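Cysteine synthase (PDB 5XEM) uses pyridoxal 5'-phosphate to produce hydrogen sulfide in a beta-replacement reaction that forms lanthionine, and probably also makes L-cysteine from O-acetyl-L-serine and sulfide. Local coordinates at residues D12-T17 with S39-S44; V20-I25 with I32-E37. All coordinates share one frame; numbering follows the deposited sequence.

Contact 1: residues D12-T17 with S39-S44; sequences DLIGNT and SNPGRS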
ATOM      1  N   ASP A  12      -3.331   7.649 -12.500  1.00 13.93           N
ATOM      2  CA  ASP A  12      -2.785   6.754 -13.512  1.00 16.40           C
ATOM      3  C   ASP A  12      -2.276   5.419 -12.954  1.00 15.49           C
ATOM      4  O   ASP A  12      -2.021   4.480 -13.710  1.00 16.17           O
ATOM      5  CB  ASP A  12      -1.671   7.452 -14.317  1.00 18.47           C
ATOM      6  CG  ASP A  12      -2.160   8.704 -15.007  1.00 19.24           C
ATOM      7  OD1 ASP A  12      -3.126   8.631 -15.794  1.00 23.63           O
ATOM      8  OD2 ASP A  12      -1.618   9.777 -14.728  1.00 25.22           O
ATOM      9  N   LEU A  13      -2.135   5.309 -11.637  1.00 14.72           N
ATOM     10  CA  LEU A  13      -1.718   4.053 -11.021  1.00 13.98           C
ATOM     11  C   LEU A  13      -2.868   3.070 -10.733  1.00 13.59           C
ATOM     12  O   LEU A  13      -2.631   1.960 -10.264  1.00 13.27           O
ATOM     13  CB  LEU A  13      -0.973   4.327  -9.724  1.00 14.67           C
ATOM     14  CG  LEU A  13       0.163   5.363  -9.807  1.00 15.67           C
ATOM     15  CD1 LEU A  13       0.855   5.505  -8.450  1.00 15.26           C
ATOM     16  CD2 LEU A  13       1.124   5.013 -10.916  1.00 17.97           C
ATOM     17  N   ILE A  14      -4.101   3.495 -10.977  1.00 12.58           N
ATOM     18  CA  ILE A  14      -5.290   2.691 -10.712  1.00 12.47           C
ATOM     19  C   ILE A  14      -5.337   1.578 -11.756  1.00 13.44           C
ATOM     20  O   ILE A  14      -5.142   1.820 -12.957  1.00 14.97           O
ATOM     21  CB  ILE A  14      -6.582   3.539 -10.734  1.00 12.23           C
ATOM     22  CG1 ILE A  14      -6.546   4.566  -9.588  1.00 12.27           C
ATOM     23  CG2 ILE A  14      -7.843   2.657 -10.599  1.00 11.81           C
ATOM     24  CD1 ILE A  14      -7.662   5.619  -9.622  1.00 12.42           C
ATOM     25  N   GLY A  15      -5.590   0.366 -11.288  1.00 13.14           N
ATOM     26  CA  GLY A  15      -5.722  -0.793 -12.140  1.00 13.78           C
ATOM     27  C   GLY A  15      -4.402  -1.431 -12.493  1.00 13.55           C
ATOM     28  O   GLY A  15      -3.363  -1.107 -11.935  1.00 14.36           O
ATOM     29  N   ASN A  16      -4.447  -2.373 -13.421  1.00 14.25           N
ATOM     30  CA  ASN A  16      -3.281  -3.167 -13.774  1.00 14.97           C
ATOM     31  C   ASN A  16      -2.573  -3.771 -12.566  1.00 13.63           C
ATOM     32  O   ASN A  16      -1.359  -3.664 -12.376  1.00 12.76           O
ATOM     33  CB  ASN A  16      -2.356  -2.349 -14.658  1.00 16.86           C
ATOM     34  CG  ASN A  16      -3.010  -2.051 -15.982  1.00 18.83           C
ATOM     35  OD1 ASN A  16      -3.328  -2.970 -16.732  1.00 22.57           O
ATOM     36  ND2 ASN A  16      -3.327  -0.805 -16.219  1.00 21.52           N
ATOM     37  N   THR A  17      -3.374  -4.387 -11.725  1.00 13.27           N
ATOM     38  CA  THR A  17      -2.891  -4.957 -10.479  1.00 12.90           C
ATOM     39  C   THR A  17      -2.346  -6.352 -10.727  1.00 13.18           C
ATOM     40  O   THR A  17      -2.778  -7.030 -11.647  1.00 14.19           O
ATOM     41  CB  THR A  17      -4.010  -5.063  -9.441  1.00 12.55           C
ATOM     42  OG1 THR A  17      -5.113  -5.776 -10.006  1.00 12.95           O
ATOM     43  CG2 THR A  17      -4.475  -3.633  -9.042  1.00 12.55           C
ATOM     44  N   SER A  39      -2.881  -3.293  -4.327  1.00 12.99           N
ATOM     45  CA  SER A  39      -1.808  -2.622  -5.045  1.00 13.78           C
ATOM     46  C   SER A  39      -2.259  -1.297  -5.640  1.00 12.88           C
ATOM     47  O   SER A  39      -1.411  -0.483  -6.015  1.00 12.81           O
ATOM     48  CB  SER A  39      -1.270  -3.497  -6.165  1.00 16.34           C
ATOM     49  OG  SER A  39      -0.683  -4.670  -5.611  1.00 20.56           O
ATOM     50  N   ASN A  40      -3.578  -1.088  -5.770  1.00 11.69           N
ATOM     51  CA  ASN A  40      -4.100   0.216  -6.180  1.00 11.76           C
ATOM     52  C   ASN A  40      -3.577   1.329  -5.248  1.00 11.17           C
ATOM     53  O   ASN A  40      -3.295   1.075  -4.068  1.00  9.95           O
ATOM     54  CB  ASN A  40      -5.636   0.225  -6.189  1.00 12.28           C
ATOM     55  CG  ASN A  40      -6.228  -0.530  -7.370  1.00 12.68           C
ATOM     56  OD1 ASN A  40      -6.909  -1.540  -7.188  1.00 15.07           O
ATOM     57  ND2 ASN A  40      -5.952  -0.073  -8.565  1.00 12.78           N
ATOM     58  N   PRO A  41      -3.446   2.574  -5.762  1.00 11.42           N
ATOM     59  CA  PRO A  41      -2.852   3.650  -4.929  1.00 11.56           C
ATOM     60  C   PRO A  41      -3.677   3.995  -3.674  1.00 11.64           C
ATOM     61  O   PRO A  41      -3.111   4.369  -2.616  1.00 11.32           O
ATOM     62  CB  PRO A  41      -2.745   4.838  -5.925  1.00 11.99           C
ATOM     63  CG  PRO A  41      -3.754   4.520  -6.984  1.00 12.19           C
ATOM     64  CD  PRO A  41      -3.669   3.034  -7.146  1.00 11.93           C
ATOM     65  N   GLY A  42      -4.999   3.850  -3.767  1.00 11.21           N
ATOM     66  CA  GLY A  42      -5.865   3.973  -2.594  1.00 12.08           C
ATOM     67  C   GLY A  42      -6.025   2.681  -1.775  1.00 12.29           C
ATOM     68  O   GLY A  42      -6.787   2.660  -0.805  1.00 13.22           O
ATOM     69  N   ARG A  43      -5.331   1.614  -2.189  1.00 11.63           N
ATOM     70  CA  ARG A  43      -5.198   0.356  -1.434  1.00 12.25           C
ATOM     71  C   ARG A  43      -6.435  -0.547  -1.481  1.00 11.18           C
ATOM     72  O   ARG A  43      -6.511  -1.504  -0.734  1.00 10.62           O
ATOM     73  CB  ARG A  43      -4.767   0.601   0.003  1.00 14.27           C
ATOM     74  CG  ARG A  43      -3.470   1.364   0.127  1.00 16.49           C
ATOM     75  CD  ARG A  43      -2.383   0.517  -0.446  1.00 20.12           C
ATOM     76  NE  ARG A  43      -1.058   1.121  -0.333  1.00 23.16           N
ATOM     77  CZ  ARG A  43      -0.214   1.335  -1.336  1.00 24.11           C
ATOM     78  NH1 ARG A  43      -0.552   1.014  -2.620  1.00 25.59           N
ATOM     79  NH2 ARG A  43       0.954   1.891  -1.084  1.00 24.91           N
ATOM     80  N   SER A  44      -7.365  -0.244  -2.377  1.00 10.46           N
ATOM     81  CA  SER A  44      -8.483  -1.160  -2.642  1.00 10.29           C
ATOM     82  C   SER A  44      -8.950  -1.086  -4.084  1.00 10.17           C
ATOM     83  O   SER A  44      -8.631  -0.122  -4.832  1.00  9.20           O
ATOM     84  CB  SER A  44      -9.676  -0.867  -1.721  1.00 10.61           C
ATOM     85  OG  SER A  44     -10.552   0.098  -2.307  1.00 10.46           O
TER

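Contact 2: residues V20-I25 with I32-E37; sequences VKINNI and IYVKLE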
ATOM      1  N   VAL A  20      -1.043 -13.061  -8.232  1.00 15.56           N
ATOM      2  CA  VAL A  20       0.031 -13.798  -7.577  0.50 15.57           C
ATOM      3  C   VAL A  20      -0.385 -15.241  -7.353  1.00 15.90           C
ATOM      4  O   VAL A  20      -1.495 -15.500  -6.893  1.00 15.27           O
ATOM      5  CB  VAL A  20       0.354 -13.163  -6.216  0.50 15.35           C
ATOM      6  CG1 VAL A  20       1.526 -13.875  -5.536  0.50 15.64           C
ATOM      7  CG2 VAL A  20       0.657 -11.684  -6.398  0.50 15.02           C
ATOM      8  N   LYS A  21       0.509 -16.171  -7.650  1.00 17.04           N
ATOM      9  CA  LYS A  21       0.219 -17.590  -7.406  1.00 18.63           C
ATOM     10  C   LYS A  21       0.448 -17.930  -5.952  1.00 17.27           C
ATOM     11  O   LYS A  21       1.387 -17.424  -5.349  1.00 18.29           O
ATOM     12  CB  LYS A  21       1.095 -18.502  -8.273  1.00 21.03           C
ATOM     13  CG  LYS A  21       0.779 -19.978  -8.034  1.00 23.80           C
ATOM     14  CD  LYS A  21       0.852 -20.805  -9.306  1.00 27.82           C
ATOM     15  CE  LYS A  21       0.555 -22.283  -9.007  1.00 30.90           C
ATOM     16  NZ  LYS A  21       1.753 -23.135  -9.260  1.00 32.79           N
ATOM     17  N   ILE A  22      -0.390 -18.804  -5.405  1.00 16.46           N
ATOM     18  CA  ILE A  22      -0.271 -19.267  -4.029  1.00 16.87           C
ATOM     19  C   ILE A  22       0.636 -20.502  -4.026  1.00 18.52           C
ATOM     20  O   ILE A  22       0.338 -21.484  -4.710  1.00 18.99           O
ATOM     21  CB  ILE A  22      -1.656 -19.571  -3.422  1.00 16.41           C
ATOM     22  CG1 ILE A  22      -2.478 -18.281  -3.323  1.00 15.84           C
ATOM     23  CG2 ILE A  22      -1.562 -20.209  -2.037  1.00 16.21           C
ATOM     24  CD1 ILE A  22      -1.984 -17.303  -2.271  1.00 15.80           C
ATOM     25  N   ASN A  23       1.731 -20.431  -3.280  1.00 20.13           N
ATOM     26  CA  ASN A  23       2.804 -21.443  -3.355  1.00 22.52           C
ATOM     27  C   ASN A  23       3.014 -22.263  -2.110  1.00 23.84           C
ATOM     28  O   ASN A  23       3.500 -23.378  -2.194  1.00 23.38           O
ATOM     29  CB  ASN A  23       4.149 -20.800  -3.644  1.00 23.69           C
ATOM     30  CG  ASN A  23       4.125 -19.936  -4.853  1.00 24.86           C
ATOM     31  OD1 ASN A  23       3.903 -20.416  -5.959  1.00 26.70           O
ATOM     32  ND2 ASN A  23       4.361 -18.627  -4.655  1.00 25.14           N
ATOM     33  N   ASN A  24       2.709 -21.695  -0.954  1.00 24.51           N
ATOM     34  CA  ASN A  24       3.085 -22.313   0.288  1.00 25.22           C
ATOM     35  C   ASN A  24       1.894 -22.960   0.957  1.00 26.23           C
ATOM     36  O   ASN A  24       2.021 -24.068   1.484  1.00 30.27           O
ATOM     37  CB  ASN A  24       3.806 -21.307   1.173  1.00 25.80           C
ATOM     38  CG  ASN A  24       5.082 -20.788   0.528  1.00 28.80           C
ATOM     39  OD1 ASN A  24       5.456 -19.612   0.677  1.00 30.34           O
ATOM     40  ND2 ASN A  24       5.772 -21.672  -0.193  1.00 28.44           N
ATOM     41  N   ILE A  25       0.722 -22.332   0.865  1.00 24.09           N
ATOM     42  CA  ILE A  25      -0.488 -22.866   1.454  1.00 22.99           C
ATOM     43  C   ILE A  25      -1.018 -23.993   0.578  1.00 24.45           C
ATOM     44  O   ILE A  25      -1.045 -23.861  -0.646  1.00 24.53           O
ATOM     45  CB  ILE A  25      -1.569 -21.770   1.567  1.00 21.07           C
ATOM     46  CG1 ILE A  25      -1.113 -20.665   2.517  1.00 19.23           C
ATOM     47  CG2 ILE A  25      -2.888 -22.336   2.059  1.00 21.53           C
ATOM     48  CD1 ILE A  25      -2.054 -19.484   2.530  1.00 18.82           C
ATOM     49  N   ILE A  32      -4.424 -21.600  -7.293  1.00 20.71           N
ATOM     50  CA  ILE A  32      -5.141 -20.407  -6.853  1.00 19.11           C
ATOM     51  C   ILE A  32      -4.251 -19.181  -7.058  1.00 17.76           C
ATOM     52  O   ILE A  32      -3.105 -19.166  -6.622  1.00 18.96           O
ATOM     53  CB  ILE A  32      -5.570 -20.471  -5.379  1.00 19.18           C
ATOM     54  CG1 ILE A  32      -6.430 -21.717  -5.117  1.00 19.74           C
ATOM     55  CG2 ILE A  32      -6.364 -19.207  -5.019  1.00 17.48           C
ATOM     56  CD1 ILE A  32      -6.978 -21.830  -3.704  1.00 18.53           C
ATOM     57  N   TYR A  33      -4.794 -18.204  -7.771  1.00 16.87           N
ATOM     58  CA  TYR A  33      -4.135 -16.915  -8.035  1.00 16.62           C
ATOM     59  C   TYR A  33      -4.930 -15.831  -7.322  1.00 14.72           C
ATOM     60  O   TYR A  33      -6.159 -15.814  -7.417  1.00 15.34           O
ATOM     61  CB  TYR A  33      -4.153 -16.615  -9.527  1.00 17.85           C
ATOM     62  CG  TYR A  33      -3.359 -17.599 -10.343  1.00 19.58           C
ATOM     63  CD1 TYR A  33      -1.992 -17.417 -10.550  1.00 20.60           C
ATOM     64  CD2 TYR A  33      -3.968 -18.712 -10.913  1.00 20.90           C
ATOM     65  CE1 TYR A  33      -1.254 -18.326 -11.286  1.00 23.23           C
ATOM     66  CE2 TYR A  33      -3.240 -19.621 -11.668  1.00 22.10           C
ATOM     67  CZ  TYR A  33      -1.889 -19.423 -11.839  1.00 22.53           C
ATOM     68  OH  TYR A  33      -1.159 -20.319 -12.585  1.00 27.94           O
ATOM     69  N   VAL A  34      -4.247 -14.925  -6.632  1.00 12.70           N
ATOM     70  CA  VAL A  34      -4.922 -13.847  -5.924  1.00 11.98           C
ATOM     71  C   VAL A  34      -4.644 -12.559  -6.699  1.00 11.92           C
ATOM     72  O   VAL A  34      -3.497 -12.240  -6.999  1.00 12.42           O
ATOM     73  CB  VAL A  34      -4.431 -13.747  -4.471  1.00 12.09           C
ATOM     74  CG1 VAL A  34      -5.096 -12.595  -3.725  1.00 12.40           C
ATOM     75  CG2 VAL A  34      -4.673 -15.074  -3.739  1.00 12.31           C
ATOM     76  N   LYS A  35      -5.705 -11.845  -7.042  1.00 11.54           N
ATOM     77  CA  LYS A  35      -5.568 -10.564  -7.725  1.00 11.51           C
ATOM     78  C   LYS A  35      -5.530  -9.491  -6.639  1.00 11.09           C
ATOM     79  O   LYS A  35      -6.503  -9.325  -5.891  1.00 10.06           O
ATOM     80  CB  LYS A  35      -6.699 -10.333  -8.702  1.00 12.33           C
ATOM     81  CG  LYS A  35      -6.442  -9.065  -9.538  1.00 13.16           C
ATOM     82  CD  LYS A  35      -7.188  -9.028 -10.839  1.00 14.81           C
ATOM     83  CE  LYS A  35      -6.983  -7.745 -11.617  1.00 13.82           C
ATOM     84  NZ  LYS A  35      -5.598  -7.574 -12.151  1.00 14.00           N
ATOM     85  N   LEU A  36      -4.386  -8.833  -6.510  1.00 10.63           N
ATOM     86  CA  LEU A  36      -4.103  -7.971  -5.348  1.00 10.82           C
ATOM     87  C   LEU A  36      -4.558  -6.544  -5.590  1.00 10.03           C
ATOM     88  O   LEU A  36      -3.788  -5.712  -6.041  1.00  9.91           O
ATOM     89  CB  LEU A  36      -2.632  -8.006  -5.005  1.00 11.34           C
ATOM     90  CG  LEU A  36      -2.058  -9.375  -4.566  1.00 12.60           C
ATOM     91  CD1 LEU A  36      -0.519  -9.288  -4.422  1.00 13.34           C
ATOM     92  CD2 LEU A  36      -2.730  -9.845  -3.283  1.00 12.19           C
ATOM     93  N   GLU A  37      -5.833  -6.267  -5.309  1.00 10.85           N
ATOM     94  CA  GLU A  37      -6.366  -4.920  -5.533  1.00 10.54           C
ATOM     95  C   GLU A  37      -5.868  -3.927  -4.474  1.00 10.77           C
ATOM     96  O   GLU A  37      -6.034  -2.722  -4.604  1.00  9.74           O
ATOM     97  CB  GLU A  37      -7.884  -4.943  -5.604  1.00 11.16           C
ATOM     98  CG  GLU A  37      -8.375  -5.754  -6.791  1.00 11.98           C
ATOM     99  CD  GLU A  37      -8.146  -5.013  -8.091  1.00 12.58           C
ATOM    100  OE1 GLU A  37      -8.627  -3.864  -8.198  1.00 13.75           O
ATOM    101  OE2 GLU A  37      -7.494  -5.575  -8.997  1.00 14.47           O
TER
HETATM  102  O   HOH W   1      -2.044 -22.672  -5.921  1.00 18.36           O

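Contact 1: residues D12-T17 with S39-S44
Ser39 and Thr17 meet through carbon alone, the Thr17 methyl CG2 lying 4.3 Å from Ser39 CB. With chi1 at 54°, the Thr17 hydroxyl sits between the backbone N and the carbonyl carbon, where Glu37 is its strongest partner, and CG2 is left to face the 39-44 loop. The same methyl rests obliquely against the side chain of Asn40. That amide reaches across to the bend at Ile14 and Gly15 and runs at about a right angle to the Ile14 side chain. Its two ends are probably interchanged in the model: the atom built as ND2 stands 2.8 Å from Gly15 N, a spacing that could be a hydrogen bond if the amide were turned over. Pro41 carries the apolar part. Its CG touches both Leu13 CB (3.9 Å) and Ile14 CG1 (3.8 Å), while Pro41 CD lies 3.5 Å from Leu13 O. Met83 of helix 76-88 touches both Ile14 and Pro41. Gly42 continues the type I turn that runs from Asn40 to Arg43. The turn is tied at Asn40 O, which accepts Arg43 N at 2.8 Å and, from the opposite face of the carbonyl, Arg43 NH1 at 3.1 Å. This second bond is bent, with 139° at the hydrogen, and comes from well above the carbonyl plane. Arg43 reaches the dimer interface with weak, long ion pairs to Glu301 of its own chain and of the second subunit, and beyond the turn Ser44 OG caps Lys46 N at the start of helix 46-60. Two hydrogens drawn onto one carbonyl oxygen should keep the turn closed and so probably keep Pro41 against Leu13 and Ile14; the certain contacts across the segments are chiefly apolar, and the Asn40 amide may add a polar one at Gly15.

Contact 2: residues V20-I25 with I32-E37
Val20 O is held by two neighbouring donors of the opposite strand: Val34 N at 2.8 Å, with 163° at the hydrogen, and the weaker C-H of Tyr33, whose CA lies 3.2 Å from it. Val20 N returns a bond to Val34 O at 2.9 Å, closing the hydrogen-bonded pair of this antiparallel hairpin. One step on, Lys21 and Tyr33 form a non-hydrogen-bonded pair. Next, Ile22 N donates to Ile32 O at 3.0 Å, approaching nearly in line with the carbonyl bond. A water then continues the pairing, giving a hydrogen to Ile22 O and accepting one from Ile32 N. On the face of Lys21 and Tyr33, the lysine chain leaves with CG anti to its backbone N (chi1 -179°) and runs obliquely along the phenol ring; Lys21 CD comes within 3.8 Å of Tyr33 CE1. The other face is aliphatic. Ile22 bends at chi2 (-70°), bringing CD1 to 3.8 Å from Val34 CG2. Phe275 of helix 269-284 touches Ile22, Ile32 and Val34, and Leu259 of helix 249-263 also packs on Ile22. Strand 31-36 pairs on its far side with strand 291-296, whereas 19-21 is the outermost strand within the chain; Lys21 makes backbone hydrogen bonds to the second subunit. Main-chain bonds thus fix the register of the hairpin, while the side chains add apolar packing on both faces, aliphatic on one and lysine methylenes against the tyrosine ring on the other.

How the contacts relate
Contact 2 is nested along the chain within the loop closed by contact 1, and their centres are about 17 Å apart. They meet at Thr17, whose OG1 lies 2.6 Å from Glu37 OE2, a probable hydrogen bond, and 2.8 Å from Lys35 NZ. Glu37 also makes a salt bridge to Arg48 of helix 46-60, the helix that begins at Lys46, the predicted cofactor lysine. Contact 1 is slightly the nearer to the cofactor, with the Asn40 side chain about 8 Å from that of Lys46 and about 11 Å from the pyridoxal phosphate. Contact 2 packs on helix 269-284 through Phe275, the Val34 side chain about 12 Å from the cofactor. Both touch the second subunit.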